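Local coordinates for protein pectate lyase (Bacillus, PDB 3VMW) that probably cleaves pectate, the polygalacturonate of plant cell walls, by beta-elimination, at residues 223-228 against 246-251; 259-264 against 286-291. One frame throughout, in Å; residues are numbered along the deposited sequence.

Contact 1: residues 223-228 against 246-251. With ADA (alpha-D-galactopyranuronic acid), chain B.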
loop_
_atom_site.group_PDB
_atom_site.type_symbol
_atom_site.label_atom_id
_atom_site.label_comp_id
_atom_site.label_asym_id
_atom_site.label_seq_id
_atom_site.Cartn_x
_atom_site.Cartn_y
_atom_site.Cartn_z
ATOM N N PHE A 223 -14.204 -1.710 2.389
ATOM C CA PHE A 223 -14.239 -0.466 1.645
ATOM C C PHE A 223 -15.474 0.304 2.127
ATOM O O PHE A 223 -16.597 -0.264 2.152
ATOM C CB PHE A 223 -14.451 -0.755 0.140
ATOM C CG PHE A 223 -13.334 -1.518 -0.522
ATOM C CD1 PHE A 223 -12.467 -0.877 -1.404
ATOM C CD2 PHE A 223 -13.200 -2.885 -0.341
ATOM C CE1 PHE A 223 -11.455 -1.599 -2.043
ATOM C CE2 PHE A 223 -12.186 -3.608 -0.980
ATOM C CZ PHE A 223 -11.312 -2.961 -1.833
ATOM N N LYS A 224 -15.303 1.579 2.509
ATOM C CA LYS A 224 -16.419 2.352 3.044
ATOM C C LYS A 224 -16.327 3.805 2.633
ATOM O O LYS A 224 -15.244 4.429 2.748
ATOM C CB LYS A 224 -16.422 2.283 4.574
ATOM C CG LYS A 224 -17.568 3.026 5.278
ATOM C CD LYS A 224 -17.336 2.937 6.798
ATOM C CE LYS A 224 -18.433 3.595 7.595
ATOM N NZ LYS A 224 -18.060 3.584 9.038
ATOM N N ASP A 225 -17.449 4.333 2.155
ATOM C CA ASP A 225 -17.554 5.760 1.856
ATOM C C ASP A 225 -16.474 6.158 0.858
ATOM O O ASP A 225 -15.656 7.052 1.112
ATOM C CB ASP A 225 -17.474 6.589 3.140
ATOM C CG ASP A 225 -18.708 6.432 4.009
ATOM O OD1 ASP A 225 -19.746 5.926 3.496
ATOM O OD2 ASP A 225 -18.642 6.809 5.205
ATOM N N ILE A 226 -16.455 5.468 -0.277
ATOM C CA ILE A 226 -15.491 5.810 -1.333
ATOM C C ILE A 226 -16.234 6.672 -2.348
ATOM O O ILE A 226 -17.193 6.231 -2.981
ATOM C CB ILE A 226 -14.941 4.557 -2.047
ATOM C CG1 ILE A 226 -14.422 3.516 -1.045
ATOM C CG2 ILE A 226 -13.860 4.917 -3.101
ATOM C CD1 ILE A 226 -13.164 3.844 -0.421
ATOM N N ASN A 227 -15.795 7.903 -2.504
ATOM C CA ASN A 227 -16.599 8.893 -3.210
ATOM C C ASN A 227 -16.766 8.659 -4.715
ATOM O O ASN A 227 -17.881 8.789 -5.233
ATOM C CB ASN A 227 -16.046 10.291 -2.960
ATOM C CG ASN A 227 -16.951 11.379 -3.506
ATOM O OD1 ASN A 227 -18.063 11.560 -3.020
ATOM N ND2 ASN A 227 -16.464 12.129 -4.516
ATOM N N ASP A 228 -15.680 8.337 -5.422
ATOM C CA ASP A 228 -15.762 8.251 -6.898
ATOM C C ASP A 228 -15.681 6.824 -7.410
ATOM O O ASP A 228 -16.676 6.298 -7.906
ATOM C CB ASP A 228 -14.713 9.150 -7.565
ATOM C CG ASP A 228 -15.164 9.646 -8.925
ATOM O OD1 ASP A 228 -16.260 10.227 -9.020
ATOM O OD2 ASP A 228 -14.444 9.412 -9.905
ATOM N N PHE A 246 -18.103 -4.064 0.828
ATOM C CA PHE A 246 -18.189 -2.678 0.310
ATOM C C PHE A 246 -19.433 -1.986 0.824
ATOM O O PHE A 246 -20.524 -2.552 0.755
ATOM C CB PHE A 246 -18.302 -2.668 -1.230
ATOM C CG PHE A 246 -17.137 -3.287 -1.944
ATOM C CD1 PHE A 246 -16.116 -2.481 -2.447
ATOM C CD2 PHE A 246 -17.077 -4.667 -2.149
ATOM C CE1 PHE A 246 -15.028 -3.040 -3.160
ATOM C CE2 PHE A 246 -16.005 -5.248 -2.847
ATOM C CZ PHE A 246 -14.959 -4.423 -3.340
ATOM N N ASP A 247 -19.290 -0.762 1.333
ATOM C CA ASP A 247 -20.423 -0.012 1.857
ATOM C C ASP A 247 -20.333 1.417 1.334
ATOM O O ASP A 247 -19.360 2.112 1.629
ATOM C CB ASP A 247 -20.379 -0.000 3.392
ATOM C CG ASP A 247 -21.474 0.884 4.008
ATOM O OD1 ASP A 247 -21.365 1.249 5.190
ATOM O OD2 ASP A 247 -22.434 1.237 3.311
ATOM N N ASN A 248 -21.315 1.834 0.540
ATOM C CA ASN A 248 -21.340 3.180 -0.049
ATOM C C ASN A 248 -20.093 3.462 -0.885
ATOM O O ASN A 248 -19.353 4.417 -0.619
ATOM C CB ASN A 248 -21.462 4.248 1.027
ATOM C CG ASN A 248 -21.726 5.642 0.436
ATOM O OD1 ASN A 248 -21.407 6.660 1.056
ATOM N ND2 ASN A 248 -22.311 5.689 -0.765
ATOM N N VAL A 249 -19.867 2.644 -1.904
ATOM C CA VAL A 249 -18.617 2.738 -2.650
ATOM C C VAL A 249 -18.957 3.091 -4.105
ATOM O O VAL A 249 -19.606 2.304 -4.794
ATOM C CB VAL A 249 -17.861 1.406 -2.606
ATOM C CG1 VAL A 249 -16.704 1.432 -3.596
ATOM C CG2 VAL A 249 -17.338 1.127 -1.185
ATOM N N GLY A 250 -18.525 4.264 -4.561
ATOM C CA GLY A 250 -18.647 4.615 -5.970
ATOM C C GLY A 250 -19.786 5.586 -6.215
ATOM O O GLY A 250 -20.808 5.543 -5.531
ATOM N N SER A 251 -19.624 6.464 -7.205
ATOM C CA SER A 251 -20.631 7.505 -7.436
ATOM C C SER A 251 -21.847 6.981 -8.196
ATOM O O SER A 251 -22.922 7.571 -8.145
ATOM C CB SER A 251 -20.011 8.688 -8.189
ATOM O OG SER A 251 -19.771 8.331 -9.535
HETATM C C1 ADA B . -15.293 12.779 -11.190
HETATM C C2 ADA B . -14.235 13.549 -10.482
HETATM C C3 ADA B . -13.488 14.446 -11.368
HETATM C C4 ADA B . -13.009 13.808 -12.588
HETATM C C5 ADA B . -14.121 13.047 -13.256
HETATM C C6 ADA B . -13.616 12.233 -14.341
HETATM O O2 ADA B . -14.897 14.256 -9.455
HETATM O O3 ADA B . -12.402 15.065 -10.638
HETATM O O4 ADA B . -11.887 12.890 -12.349
HETATM O O5 ADA B . -14.767 12.150 -12.349
HETATM O O6B ADA B . -13.863 11.005 -14.383
HETATM O O6A ADA B . -12.908 12.779 -15.201
HETATM O O HOH W 1 -18.680 10.602 -10.437
#

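Contact 2: residues 259-264 against 286-291. With ADA (alpha-D-galactopyranuronic acid), chain B.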
loop_
_atom_site.group_PDB
_atom_site.type_symbol
_atom_site.label_atom_id
_atom_site.label_comp_id
_atom_site.label_asym_id
_atom_site.label_seq_id
_atom_site.Cartn_x
_atom_site.Cartn_y
_atom_site.Cartn_z
ATOM N N GLY A 259 -16.952 5.033 -19.995
ATOM C CA GLY A 259 -18.363 4.644 -20.031
ATOM C C GLY A 259 -18.793 3.708 -18.895
ATOM O O GLY A 259 -19.984 3.469 -18.676
ATOM N N PHE A 260 -17.828 3.195 -18.144
ATOM C CA PHE A 260 -18.100 2.219 -17.089
ATOM C C PHE A 260 -18.798 2.886 -15.893
ATOM O O PHE A 260 -18.421 3.973 -15.497
ATOM C CB PHE A 260 -16.751 1.653 -16.603
ATOM C CG PHE A 260 -16.797 0.226 -16.211
ATOM C CD1 PHE A 260 -16.304 -0.742 -17.066
ATOM C CD2 PHE A 260 -17.322 -0.152 -14.967
ATOM C CE1 PHE A 260 -16.334 -2.060 -16.714
ATOM C CE2 PHE A 260 -17.359 -1.481 -14.587
ATOM C CZ PHE A 260 -16.860 -2.444 -15.467
ATOM N N ILE A 261 -19.779 2.223 -15.292
ATOM C CA ILE A 261 -20.435 2.768 -14.102
ATOM C C ILE A 261 -19.452 2.842 -12.917
ATOM O O ILE A 261 -18.841 1.852 -12.533
ATOM C CB ILE A 261 -21.674 1.914 -13.709
ATOM C CG1 ILE A 261 -22.692 1.917 -14.855
ATOM C CG2 ILE A 261 -22.279 2.369 -12.365
ATOM C CD1 ILE A 261 -23.256 3.296 -15.228
ATOM N N LYS A 262 -19.316 4.018 -12.328
ATOM C CA LYS A 262 -18.368 4.200 -11.249
ATOM C C LYS A 262 -18.790 3.489 -9.968
ATOM O O LYS A 262 -19.828 3.797 -9.376
ATOM C CB LYS A 262 -18.092 5.694 -11.005
ATOM C CG LYS A 262 -17.246 6.309 -12.141
ATOM C CD LYS A 262 -17.003 7.802 -11.889
ATOM C CE LYS A 262 -15.994 8.374 -12.892
ATOM N NZ LYS A 262 -15.672 9.776 -12.551
ATOM N N GLY A 263 -17.947 2.560 -9.528
ATOM C CA GLY A 263 -18.300 1.692 -8.428
ATOM C C GLY A 263 -17.106 0.984 -7.809
ATOM O O GLY A 263 -15.981 1.471 -7.839
ATOM N N PRO A 264 -17.344 -0.217 -7.320
ATOM C CA PRO A 264 -16.352 -0.963 -6.553
ATOM C C PRO A 264 -15.206 -1.507 -7.432
ATOM O O PRO A 264 -14.082 -1.621 -6.935
ATOM C CB PRO A 264 -17.174 -2.087 -5.923
ATOM C CG PRO A 264 -18.346 -2.248 -6.843
ATOM C CD PRO A 264 -18.670 -0.867 -7.319
ATOM N N ASN A 286 -25.245 -0.449 -0.769
ATOM C CA ASN A 286 -25.307 0.875 -1.425
ATOM C C ASN A 286 -24.099 1.079 -2.321
ATOM O O ASN A 286 -23.407 2.106 -2.246
ATOM C CB ASN A 286 -25.313 1.988 -0.373
ATOM C CG ASN A 286 -26.619 2.065 0.375
ATOM O OD1 ASN A 286 -27.589 1.426 -0.017
ATOM N ND2 ASN A 286 -26.668 2.874 1.442
ATOM N N THR A 287 -23.817 0.078 -3.137
ATOM C CA THR A 287 -22.623 0.085 -3.961
ATOM C C THR A 287 -23.009 -0.528 -5.307
ATOM O O THR A 287 -23.352 -1.714 -5.346
ATOM C CB THR A 287 -21.537 -0.789 -3.292
ATOM O OG1 THR A 287 -21.032 -0.145 -2.102
ATOM C CG2 THR A 287 -20.399 -1.052 -4.263
ATOM N N PRO A 288 -22.962 0.262 -6.414
ATOM C CA PRO A 288 -23.410 -0.276 -7.717
ATOM C C PRO A 288 -22.755 -1.624 -8.045
ATOM O O PRO A 288 -21.553 -1.791 -7.878
ATOM C CB PRO A 288 -22.967 0.802 -8.724
ATOM C CG PRO A 288 -22.895 2.069 -7.926
ATOM C CD PRO A 288 -22.410 1.627 -6.540
ATOM N N ASN A 289 -23.537 -2.602 -8.486
ATOM C CA ASN A 289 -22.957 -3.919 -8.789
ATOM C C ASN A 289 -23.759 -4.804 -9.751
ATOM O O ASN A 289 -23.305 -5.891 -10.119
ATOM C CB ASN A 289 -22.697 -4.696 -7.496
ATOM C CG ASN A 289 -23.982 -5.071 -6.779
ATOM O OD1 ASN A 289 -24.427 -6.224 -6.848
ATOM N ND2 ASN A 289 -24.606 -4.093 -6.102
ATOM N N SER A 290 -24.938 -4.352 -10.159
ATOM C CA SER A 290 -25.778 -5.168 -11.042
ATOM C C SER A 290 -25.107 -5.473 -12.397
ATOM O O SER A 290 -25.392 -6.485 -13.037
ATOM C CB SER A 290 -27.151 -4.517 -11.239
ATOM O OG SER A 290 -27.019 -3.176 -11.670
ATOM N N HIS A 291 -24.201 -4.607 -12.819
ATOM C CA HIS A 291 -23.502 -4.795 -14.081
ATOM C C HIS A 291 -22.393 -5.876 -14.034
ATOM O O HIS A 291 -21.957 -6.380 -15.067
ATOM C CB HIS A 291 -22.922 -3.443 -14.543
ATOM C CG HIS A 291 -22.341 -2.621 -13.429
ATOM N ND1 HIS A 291 -23.078 -2.229 -12.330
ATOM C CD2 HIS A 291 -21.095 -2.124 -13.241
ATOM C CE1 HIS A 291 -22.310 -1.529 -11.513
ATOM N NE2 HIS A 291 -21.101 -1.452 -12.041
HETATM C C1 ADA B . -15.293 12.779 -11.190
HETATM C C2 ADA B . -14.235 13.549 -10.482
HETATM C C3 ADA B . -13.488 14.446 -11.368
HETATM C C4 ADA B . -13.009 13.808 -12.588
HETATM C C5 ADA B . -14.121 13.047 -13.256
HETATM C C6 ADA B . -13.616 12.233 -14.341
HETATM O O2 ADA B . -14.897 14.256 -9.455
HETATM O O3 ADA B . -12.402 15.065 -10.638
HETATM O O4 ADA B . -11.887 12.890 -12.349
HETATM O O5 ADA B . -14.767 12.150 -12.349
HETATM O O6B ADA B . -13.863 11.005 -14.383
HETATM O O6A ADA B . -12.908 12.779 -15.201
HETATM O O HOH W 2 -18.232 -0.668 -10.717
#

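Contact 1: residues 223-228 against 246-251
Phe223 and Phe246 lie flat against each other in an offset stack, both side chains leaving their strands in the same direction, with centroids 4.3 Å apart and planes at 18°. The stack is displaced so that Phe246 CE1 sits over the middle of the Phe223 ring. Both rings take the same first torsion, CG anti to the carbonyl carbon (chi1 -64° in Phe223), and this shared setting brings them to the same side of the sheet, where they overlap with an offset. Phe284 meets Phe246 at a small angle on the next turn, while Phe201 meets Phe223 more obliquely from the turn before. Val249 packs on the same face of the sheet: its CG2 lies 3.7 Å from Phe223 CB and 3.8 Å from Ile226 CG1, so that one methyl touches both residues. Replacing Phe223 by an alanine is likely to strip Phe246 of its stacking partner on this side and leave a gap where the ring had lain.

This is the parallel beta-helix of the pectate lyases, in which equivalent residues of successive turns stack along the axis. Strands 222-226 and 245-249 run parallel and in register; Asp247 N donates to Phe223 O, and Asp225 N to Asp247 O at 3.0 Å, almost in line with the carbonyl. At the corner, formed by Asp247 and Asn248, Ile226 N bonds to Asn248 O; beyond it Gly250 N donates to Ile226 O, nearly straight at 171°. Gly250 has backbone angles that would jam a side chain against the preceding carbonyl.

At the polar edge Ser251 N reaches Asp228 O. A water bridges the two side chains, 2.8 Å from Asp228 OD1 and 2.7 Å from Ser251 OG. Asp228 OD2 is held by Tyr269 and Lys262, while Asp228 OD1 lies 3.5 Å from C1 of a bound galacturonate.

Contact 2: residues 259-264 against 286-291
The imidazole of His291 receives Ile261 over one face and Phe260 at its edge. Ile261 CB stands 4.1 Å from the ring centroid, 23° off the normal, a CH-pi contact shifted toward the rim on the NE2 side. Near the plane of the imidazole comes Phe260 CE2, 4.0 Å from His291 CD2, the two side chains being set at a slant. The Phe260 ring also meets Trp277 at about a right angle. His291 is poorly ordered, so the details of its ring are less certain than the rest.

Both segments are loops projecting from the last turns of the parallel beta-helix: 259-264 leads into strand 265-266, and the loop 286-291 follows strand 283-285. No direct hydrogen bond joins them; the contact is apolar packing, supplemented by a water between Ile261 O and His291 NE2. Ile261 turns its CG2 branch, anti to the backbone N, to the other loop, where it touches Pro288 CB at 4.0 Å as well as the imidazole.

Deeper in, Pro264 and Thr287 pass alongside one another, running opposite ways, Pro264 CG meeting Thr287 CG2 at 3.5 Å. Pro264 CD lies 3.1 Å from Pro288 O, a buried carbonyl oxygen with no hydrogen-bonding partner in the model. Thr287 OG1 is hydrogen-bonded to Val285 O, just before its own segment. Within 286-291, Asn289 ND2 donates to Thr287 O at 2.8 Å and so braces the bend around Pro288.

Lys262 points away from the other loop. Its chain, extended beyond CG, carries the ammonium group to the bound galacturonate, where NZ donates to carboxylate oxygen O6B at 2.9 Å.

Overall arrangement
Contacts 1 and 2 follow one another along the chain, their centres 10 Å apart, on neighbouring turns at one end of the beta-helix. They meet at two places. On the ligand side, Asp228 of contact 1 and Lys262 of contact 2 form a salt bridge, with OD2 and NZ 2.9 Å apart, and both side chains approach the same galacturonate, one of several bound here; the lysine ammonium thus has both the Asp228 carboxylate and the sugar carboxylate as partners. Farther from the sugar, Val249 N lies 3.0 Å from Thr287 OG1, a probable hydrogen bond, and Val249 O packs against Pro288 CD at 3.4 Å. Segment 286-291 thereby rests on strand 245-249, the second strand of contact 1.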